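Local coordinates for N-acetyltransferase (Staphylococcus aureus subsp. aureus, PDB 4M85), which probably transfers an acetyl group from acetyl-coenzyme A to an amine substrate, as a GNAT-fold N-acetyltransferase, at residues A[74-77]-A[83-86]; A[68-73]-A[123-128]; A[161-164]-A[168-171]. One frame throughout, in Å; residues are numbered along the deposited sequence.

Contact 1 of 3, residues A[74-77]-A[83-86]; sequences ISYS and KYEK
Tyr76, one residue before the end of strand 74-77, and Tyr84, in helix 83-86, mark the closest approach of the two backbones, with their CA atoms 8.9 Å apart. At that separation the backbones do not touch; side chains and one water make the contact. In this GNAT fold the strand is the last part of 68-77, one of the central strands of the mixed sheet, and the short helix follows after a brief turn.

The two tyrosines form an offset edge-to-face pair. Tyr84 offers the edge that holds CD2 and CE2, and Tyr76 offers a face; the planes meet at 72° and the ring centres lie 5.4 Å apart. The two side chains run past each other in opposite directions, and the Tyr84 edge lies near the root of the Tyr76 ring: CE2 of Tyr84 comes within 3.5 Å of Tyr76 CB, and CD2 of Tyr84 sits 3.7 Å from Tyr76 CD2. A chi1 of 44° tucks Tyr76 CG between N and C of its own backbone and brings the ring against Tyr84.

The phenol of Tyr76 is occupied elsewhere, hydrogen-bonded to Glu117 and Arg54, and this fixes the far end of its ring. The ring of His59 meets both tyrosines, so the pair belongs to a small aromatic cluster.

At the outer end of the Tyr84 ring, Ser77 OG merely lies near Tyr84 OH, at 3.7 Å. A water bridges strand and helix: it is hydrogen-bonded to Tyr84 OH and accepts the backbone N-H of Ser77, with 3.0 Å between N and the water oxygen.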
loop_
_atom_site.group_PDB
_atom_site.type_symbol
_atom_site.label_atom_id
_atom_site.label_comp_id
_atom_site.label_asym_id
_atom_site.label_seq_id
_atom_site.Cartn_x
_atom_site.Cartn_y
_atom_site.Cartn_z
ATOM N N ILE A 74 -4.255 1.057 -0.433
ATOM C CA ILE A 74 -4.208 -0.379 -0.037
ATOM C C ILE A 74 -4.431 -0.448 1.463
ATOM O O ILE A 74 -3.716 0.182 2.205
ATOM C CB ILE A 74 -2.831 -1.029 -0.356
ATOM C CG1 ILE A 74 -2.432 -0.733 -1.798
ATOM C CG2 ILE A 74 -2.848 -2.542 -0.097
ATOM C CD1 ILE A 74 -1.099 -1.314 -2.245
ATOM N N SER A 75 -5.445 -1.214 1.879
ATOM C CA SER A 75 -5.838 -1.315 3.273
ATOM C C SER A 75 -6.461 -2.680 3.585
ATOM O O SER A 75 -7.027 -3.300 2.714
ATOM C CB SER A 75 -6.828 -0.225 3.613
ATOM O OG SER A 75 -8.055 -0.404 2.925
ATOM N N TYR A 76 -6.346 -3.100 4.840
ATOM C CA TYR A 76 -6.804 -4.427 5.317
ATOM C C TYR A 76 -6.730 -4.452 6.853
ATOM O O TYR A 76 -6.065 -3.588 7.460
ATOM C CB TYR A 76 -5.936 -5.544 4.717
ATOM C CG TYR A 76 -4.469 -5.214 4.745
ATOM C CD1 TYR A 76 -3.813 -4.763 3.613
ATOM C CD2 TYR A 76 -3.738 -5.313 5.917
ATOM C CE1 TYR A 76 -2.478 -4.407 3.643
ATOM C CE2 TYR A 76 -2.401 -4.973 5.950
ATOM C CZ TYR A 76 -1.778 -4.511 4.814
ATOM O OH TYR A 76 -0.438 -4.180 4.873
ATOM N N SER A 77 -7.374 -5.434 7.499
ATOM C CA SER A 77 -7.397 -5.447 8.969
ATOM C C SER A 77 -6.025 -5.652 9.545
ATOM O O SER A 77 -5.264 -6.502 9.076
ATOM C CB SER A 77 -8.352 -6.525 9.545
ATOM O OG SER A 77 -8.079 -7.776 8.966
ATOM N N LYS A 83 -0.871 -12.642 8.622
ATOM C CA LYS A 83 -1.426 -13.712 7.796
ATOM C C LYS A 83 -1.408 -13.343 6.315
ATOM O O LYS A 83 -1.087 -14.176 5.446
ATOM C CB LYS A 83 -2.844 -14.043 8.215
ATOM C CG LYS A 83 -3.426 -15.207 7.435
ATOM C CD LYS A 83 -4.880 -15.444 7.792
ATOM C CE LYS A 83 -5.822 -14.880 6.744
ATOM N NZ LYS A 83 -7.114 -14.435 7.331
ATOM N N TYR A 84 -1.749 -12.092 6.014
ATOM C CA TYR A 84 -1.605 -11.588 4.640
ATOM C C TYR A 84 -0.148 -11.673 4.142
ATOM O O TYR A 84 0.118 -12.129 3.013
ATOM C CB TYR A 84 -2.150 -10.154 4.539
ATOM C CG TYR A 84 -3.624 -10.030 4.886
ATOM C CD1 TYR A 84 -4.531 -11.000 4.498
ATOM C CD2 TYR A 84 -4.099 -8.939 5.612
ATOM C CE1 TYR A 84 -5.873 -10.887 4.803
ATOM C CE2 TYR A 84 -5.441 -8.819 5.930
ATOM C CZ TYR A 84 -6.319 -9.793 5.523
ATOM O OH TYR A 84 -7.666 -9.696 5.847
ATOM N N GLU A 85 0.777 -11.226 4.979
ATOM C CA GLU A 85 2.211 -11.234 4.654
ATOM C C GLU A 85 2.740 -12.637 4.340
ATOM O O GLU A 85 3.512 -12.829 3.426
ATOM C CB GLU A 85 3.010 -10.635 5.824
ATOM C CG GLU A 85 4.533 -10.700 5.682
ATOM C CD GLU A 85 5.046 -9.917 4.488
ATOM O OE1 GLU A 85 4.265 -9.131 3.929
ATOM O OE2 GLU A 85 6.229 -10.095 4.119
ATOM N N LYS A 86 2.329 -13.616 5.142
ATOM C CA LYS A 86 2.765 -15.007 4.952
ATOM C C LYS A 86 2.294 -15.562 3.614
ATOM O O LYS A 86 2.954 -16.421 3.022
ATOM C CB LYS A 86 2.269 -15.870 6.112
ATOM C CG LYS A 86 2.874 -17.252 6.178
ATOM C CD LYS A 86 2.529 -17.893 7.515
ATOM C CE LYS A 86 2.931 -19.365 7.595
ATOM N NZ LYS A 86 4.352 -19.569 7.201
HETATM O O HOH W 1 -8.694 -7.371 5.689
#

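Contact 2 of 3, residues A[68-73]-A[123-128]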
loop_
_atom_site.group_PDB
_atom_site.type_symbol
_atom_site.label_atom_id
_atom_site.label_comp_id
_atom_site.label_asym_id
_atom_site.label_seq_id
_atom_site.Cartn_x
_atom_site.Cartn_y
_atom_site.Cartn_z
ATOM N N LYS A 68 -6.966 4.504 -17.401
ATOM C CA LYS A 68 -5.679 4.102 -16.827
ATOM C C LYS A 68 -5.691 4.271 -15.307
ATOM O O LYS A 68 -6.280 5.242 -14.811
ATOM C CB LYS A 68 -4.571 4.975 -17.413
ATOM C CG LYS A 68 -4.066 4.505 -18.769
ATOM C CD LYS A 68 -2.581 4.844 -18.951
ATOM C CE LYS A 68 -1.943 4.054 -20.095
ATOM N NZ LYS A 68 -0.463 4.240 -20.136
ATOM N N VAL A 69 -5.031 3.358 -14.580
ATOM C CA VAL A 69 -4.851 3.483 -13.120
ATOM C C VAL A 69 -3.878 4.611 -12.819
ATOM O O VAL A 69 -2.690 4.519 -13.155
ATOM C CB VAL A 69 -4.328 2.163 -12.486
ATOM C CG1 VAL A 69 -3.957 2.337 -11.007
ATOM C CG2 VAL A 69 -5.374 1.072 -12.644
ATOM N N ALA A 70 -4.391 5.684 -12.221
ATOM C CA ALA A 70 -3.602 6.881 -11.869
ATOM C C ALA A 70 -2.970 6.747 -10.493
ATOM O O ALA A 70 -1.924 7.327 -10.197
ATOM C CB ALA A 70 -4.512 8.105 -11.879
ATOM N N GLY A 71 -3.642 6.001 -9.633
ATOM C CA GLY A 71 -3.209 5.847 -8.258
ATOM C C GLY A 71 -3.982 4.759 -7.563
ATOM O O GLY A 71 -4.985 4.272 -8.084
ATOM N N CYS A 72 -3.543 4.418 -6.356
ATOM C CA CYS A 72 -4.237 3.410 -5.560
ATOM C C CYS A 72 -4.023 3.569 -4.083
ATOM O O CYS A 72 -3.091 4.246 -3.653
ATOM C CB CYS A 72 -3.853 2.001 -5.963
ATOM S SG CYS A 72 -2.210 1.514 -5.439
ATOM N N ILE A 73 -4.941 2.964 -3.320
ATOM C CA ILE A 73 -4.885 2.947 -1.872
ATOM C C ILE A 73 -5.098 1.508 -1.370
ATOM O O ILE A 73 -5.988 0.829 -1.841
ATOM C CB ILE A 73 -5.894 3.929 -1.229
ATOM C CG1 ILE A 73 -5.674 3.979 0.274
ATOM C CG2 ILE A 73 -7.348 3.561 -1.548
ATOM C CD1 ILE A 73 -6.173 5.244 0.942
ATOM N N ALA A 123 3.541 9.769 -11.005
ATOM C CA ALA A 123 4.070 11.139 -11.152
ATOM C C ALA A 123 3.288 12.003 -12.162
ATOM O O ALA A 123 3.051 13.178 -11.933
ATOM C CB ALA A 123 5.560 11.073 -11.518
ATOM N N ALA A 124 2.860 11.396 -13.261
ATOM C CA ALA A 124 2.134 12.106 -14.323
ATOM C C ALA A 124 0.760 12.602 -13.870
ATOM O O ALA A 124 0.173 13.462 -14.522
ATOM C CB ALA A 124 1.983 11.204 -15.550
ATOM N N TYR A 125 0.246 12.061 -12.765
ATOM C CA TYR A 125 -1.092 12.436 -12.315
ATOM C C TYR A 125 -1.042 13.219 -11.013
ATOM O O TYR A 125 -2.077 13.498 -10.435
ATOM C CB TYR A 125 -1.994 11.211 -12.197
ATOM C CG TYR A 125 -2.198 10.484 -13.500
ATOM C CD1 TYR A 125 -3.172 10.889 -14.405
ATOM C CD2 TYR A 125 -1.408 9.399 -13.832
ATOM C CE1 TYR A 125 -3.343 10.228 -15.615
ATOM C CE2 TYR A 125 -1.564 8.727 -15.030
ATOM C CZ TYR A 125 -2.532 9.137 -15.918
ATOM O OH TYR A 125 -2.667 8.443 -17.098
ATOM N N ARG A 126 0.160 13.606 -10.581
ATOM C CA ARG A 126 0.314 14.325 -9.327
ATOM C C ARG A 126 -0.239 15.740 -9.416
ATOM O O ARG A 126 -0.308 16.325 -10.500
ATOM C CB ARG A 126 1.768 14.341 -8.854
ATOM C CG ARG A 126 2.053 13.175 -7.926
ATOM C CD ARG A 126 3.537 12.864 -7.770
ATOM N NE ARG A 126 3.720 11.435 -7.538
ATOM C CZ ARG A 126 4.862 10.860 -7.189
ATOM N NH1 ARG A 126 5.963 11.594 -7.011
ATOM N NH2 ARG A 126 4.899 9.536 -7.011
ATOM N N GLY A 127 -0.651 16.249 -8.255
ATOM C CA GLY A 127 -1.230 17.581 -8.120
ATOM C C GLY A 127 -2.709 17.660 -8.426
ATOM O O GLY A 127 -3.232 18.751 -8.634
ATOM N N ARG A 128 -3.391 16.517 -8.450
ATOM C CA ARG A 128 -4.820 16.478 -8.763
ATOM C C ARG A 128 -5.686 16.030 -7.596
ATOM O O ARG A 128 -6.865 15.760 -7.782
ATOM C CB ARG A 128 -5.073 15.563 -9.961
ATOM C CG ARG A 128 -4.210 15.881 -11.168
ATOM C CD ARG A 128 -4.583 14.999 -12.344
ATOM N NE ARG A 128 -3.592 15.108 -13.416
ATOM C CZ ARG A 128 -3.770 14.663 -14.659
ATOM N NH1 ARG A 128 -4.911 14.073 -15.021
ATOM N NH2 ARG A 128 -2.799 14.811 -15.547
#
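The loop that leads into helix 130-140 of a GNAT fold carries the R-x-x-G-x-A signature, here beginning with Arg126, Gly127 and Arg128; in relatives this loop holds the pyrophosphate of acetyl-coenzyme A, and it probably does so here. Just ahead of the signature, Tyr125 closes a 3-10 turn and lays its ring against Ala70 of strand 68-73.

Ala70 and Gly71 together face Tyr63 of strand 60-65 in a classic beta bulge. The bulged alanine meets the tyrosine in a CH-pi contact: its CB lies 3.9 Å from the ring centroid, only 21° off the ring normal. It is shifted toward the root of the ring, where CG of Tyr125 is 3.7 Å from Ala70 CB. A chi1 of -61° turns Tyr125 CG back from its own carbonyl, and the ring reaches along the strand toward Lys68.

There the lysine crosses the tyrosine at about a right angle. Its CB and CD are both 4.0 Å from Tyr125 OH, while its amine leads away from the loop. Val65 and Ile130 also touch the tyrosine and Ala70, closing a small apolar patch between hairpin and helix. The turn itself is held by Arg126 N bonding Ala123 O at 3.2 Å, and the Arg126 guanidinium reaches back to the carbonyl of Thr121.

Since the contact rests on a methyl group over an aromatic face and on aliphatic lysine carbons, it implies dispersion and shape fit, rather than charge, between strand and loop.

Contact 3 of 3, residues A[161-164]-A[168-171]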
loop_
_atom_site.group_PDB
_atom_site.type_symbol
_atom_site.label_atom_id
_atom_site.label_comp_id
_atom_site.label_asym_id
_atom_site.label_seq_id
_atom_site.Cartn_x
_atom_site.Cartn_y
_atom_site.Cartn_z
ATOM N N LEU A 161 -1.972 16.823 5.311
ATOM C CA LEU A 161 -3.093 16.167 4.627
ATOM C C LEU A 161 -3.815 15.191 5.556
ATOM O O LEU A 161 -5.052 15.230 5.669
ATOM C CB LEU A 161 -2.631 15.473 3.327
ATOM C CG LEU A 161 -3.581 14.506 2.583
ATOM C CD1 LEU A 161 -4.975 15.101 2.359
ATOM C CD2 LEU A 161 -2.977 14.072 1.259
ATOM N N TYR A 162 -3.062 14.361 6.276
ATOM C CA TYR A 162 -3.699 13.380 7.165
ATOM C C TYR A 162 -4.422 14.016 8.343
ATOM O O TYR A 162 -5.576 13.629 8.654
ATOM C CB TYR A 162 -2.706 12.320 7.647
ATOM C CG TYR A 162 -2.027 11.587 6.513
ATOM C CD1 TYR A 162 -2.719 11.278 5.362
ATOM C CD2 TYR A 162 -0.689 11.207 6.601
ATOM C CE1 TYR A 162 -2.113 10.634 4.311
ATOM C CE2 TYR A 162 -0.059 10.552 5.547
ATOM C CZ TYR A 162 -0.783 10.272 4.406
ATOM O OH TYR A 162 -0.213 9.627 3.346
ATOM N N LYS A 163 -3.768 14.977 8.996
ATOM C CA LYS A 163 -4.404 15.717 10.100
ATOM C C LYS A 163 -5.627 16.494 9.638
ATOM O O LYS A 163 -6.565 16.646 10.402
ATOM C CB LYS A 163 -3.430 16.660 10.812
ATOM C CG LYS A 163 -2.383 15.982 11.692
ATOM C CD LYS A 163 -3.036 15.312 12.883
ATOM C CE LYS A 163 -2.046 14.594 13.772
ATOM N NZ LYS A 163 -1.504 15.474 14.818
ATOM N N LYS A 164 -5.628 16.958 8.395
ATOM C CA LYS A 164 -6.761 17.720 7.863
ATOM C C LYS A 164 -8.012 16.847 7.713
ATOM O O LYS A 164 -9.114 17.327 7.961
ATOM C CB LYS A 164 -6.404 18.367 6.533
ATOM C CG LYS A 164 -7.332 19.507 6.133
ATOM C CD LYS A 164 -6.959 20.120 4.788
ATOM C CE LYS A 164 -8.081 21.031 4.264
ATOM N NZ LYS A 164 -7.577 21.959 3.203
ATOM N N ILE A 168 -5.118 11.537 14.118
ATOM C CA ILE A 168 -4.418 12.051 15.274
ATOM C C ILE A 168 -3.201 11.171 15.586
ATOM O O ILE A 168 -3.132 9.999 15.191
ATOM C CB ILE A 168 -5.335 12.181 16.517
ATOM C CG1 ILE A 168 -5.708 10.818 17.086
ATOM C CG2 ILE A 168 -6.596 12.991 16.201
ATOM C CD1 ILE A 168 -5.796 10.826 18.594
ATOM N N SER A 169 -2.243 11.756 16.287
ATOM C CA SER A 169 -0.992 11.085 16.564
ATOM C C SER A 169 -1.224 9.956 17.560
ATOM O O SER A 169 -2.006 10.086 18.509
ATOM C CB SER A 169 0.040 12.077 17.093
ATOM O OG SER A 169 0.167 13.170 16.203
ATOM N N ASP A 170 -0.573 8.834 17.301
ATOM C CA ASP A 170 -0.613 7.695 18.207
ATOM C C ASP A 170 0.741 7.033 18.214
ATOM O O ASP A 170 0.852 5.827 17.990
ATOM C CB ASP A 170 -1.717 6.713 17.800
ATOM C CG ASP A 170 -1.804 5.522 18.724
ATOM O OD1 ASP A 170 -1.510 5.702 19.925
ATOM O OD2 ASP A 170 -2.125 4.399 18.259
ATOM N N GLY A 171 1.776 7.839 18.447
ATOM C CA GLY A 171 3.139 7.349 18.645
ATOM C C GLY A 171 3.919 7.288 17.342
ATOM O O GLY A 171 3.376 7.573 16.272
#
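Lys163, in the last turn of helix 161-164, reaches over to Ile168 and Ser169 at the start of strand 168-171, where a tight loop of the GNAT fold turns the chain from helix to strand. The CA atoms of Lys163 and Ile168 are 6.3 Å apart.

The CB of Lys163 does not head straight for the strand; the bends further out bring the tip across. Beyond CG, a bend at chi2 (-67°) swings the chain toward the strand. CD is the first atom to draw near, 4.3 Å from Ile168 CA. The bond from CD to CE continues in an extended line, and CE settles 3.8 Å from the same CA and 3.6 Å from Ser169 OG, so the aliphatic part of the lysine lies alongside backbone rather than against the isoleucine side chain, whose CB points away from the helix. A second bend, at chi4 (89°), delivers NZ to the serine. NZ donates a hydrogen bond to Ser169 OG at 3.2 Å, a rather long one. It is the one hydrogen bond between the two segments, and it lies at an exposed surface that also meets a crystal neighbour.

On the inner side of the helix, Tyr162 packs on Leu135 of helix 130-140 and on Leu149 and Cys151 of strand 147-152. Strand 168-175 is the outermost at its end of the sheet; Ile168 and Asp170 pair with strand 178-184, which lies between it and strand 147-152.

Contacts 1 and 2 draw on opposite ends of strand 68-77, with centres about 23 Å apart and on opposite sides of the middle of the chain; both are partly buried. Contact 3 lies at the surface, about 22 Å from contact 1 and 23 Å from contact 2 between centres, yet it reaches the same sheet through the edge strand 168-175. The chemistry follows the location. Aromatic rings and a water join strand to helix in contact 1, a methyl group on a ring joins strand to the signature loop in contact 2, and contact 3 relies on an exposed lysine and a single hydrogen bond.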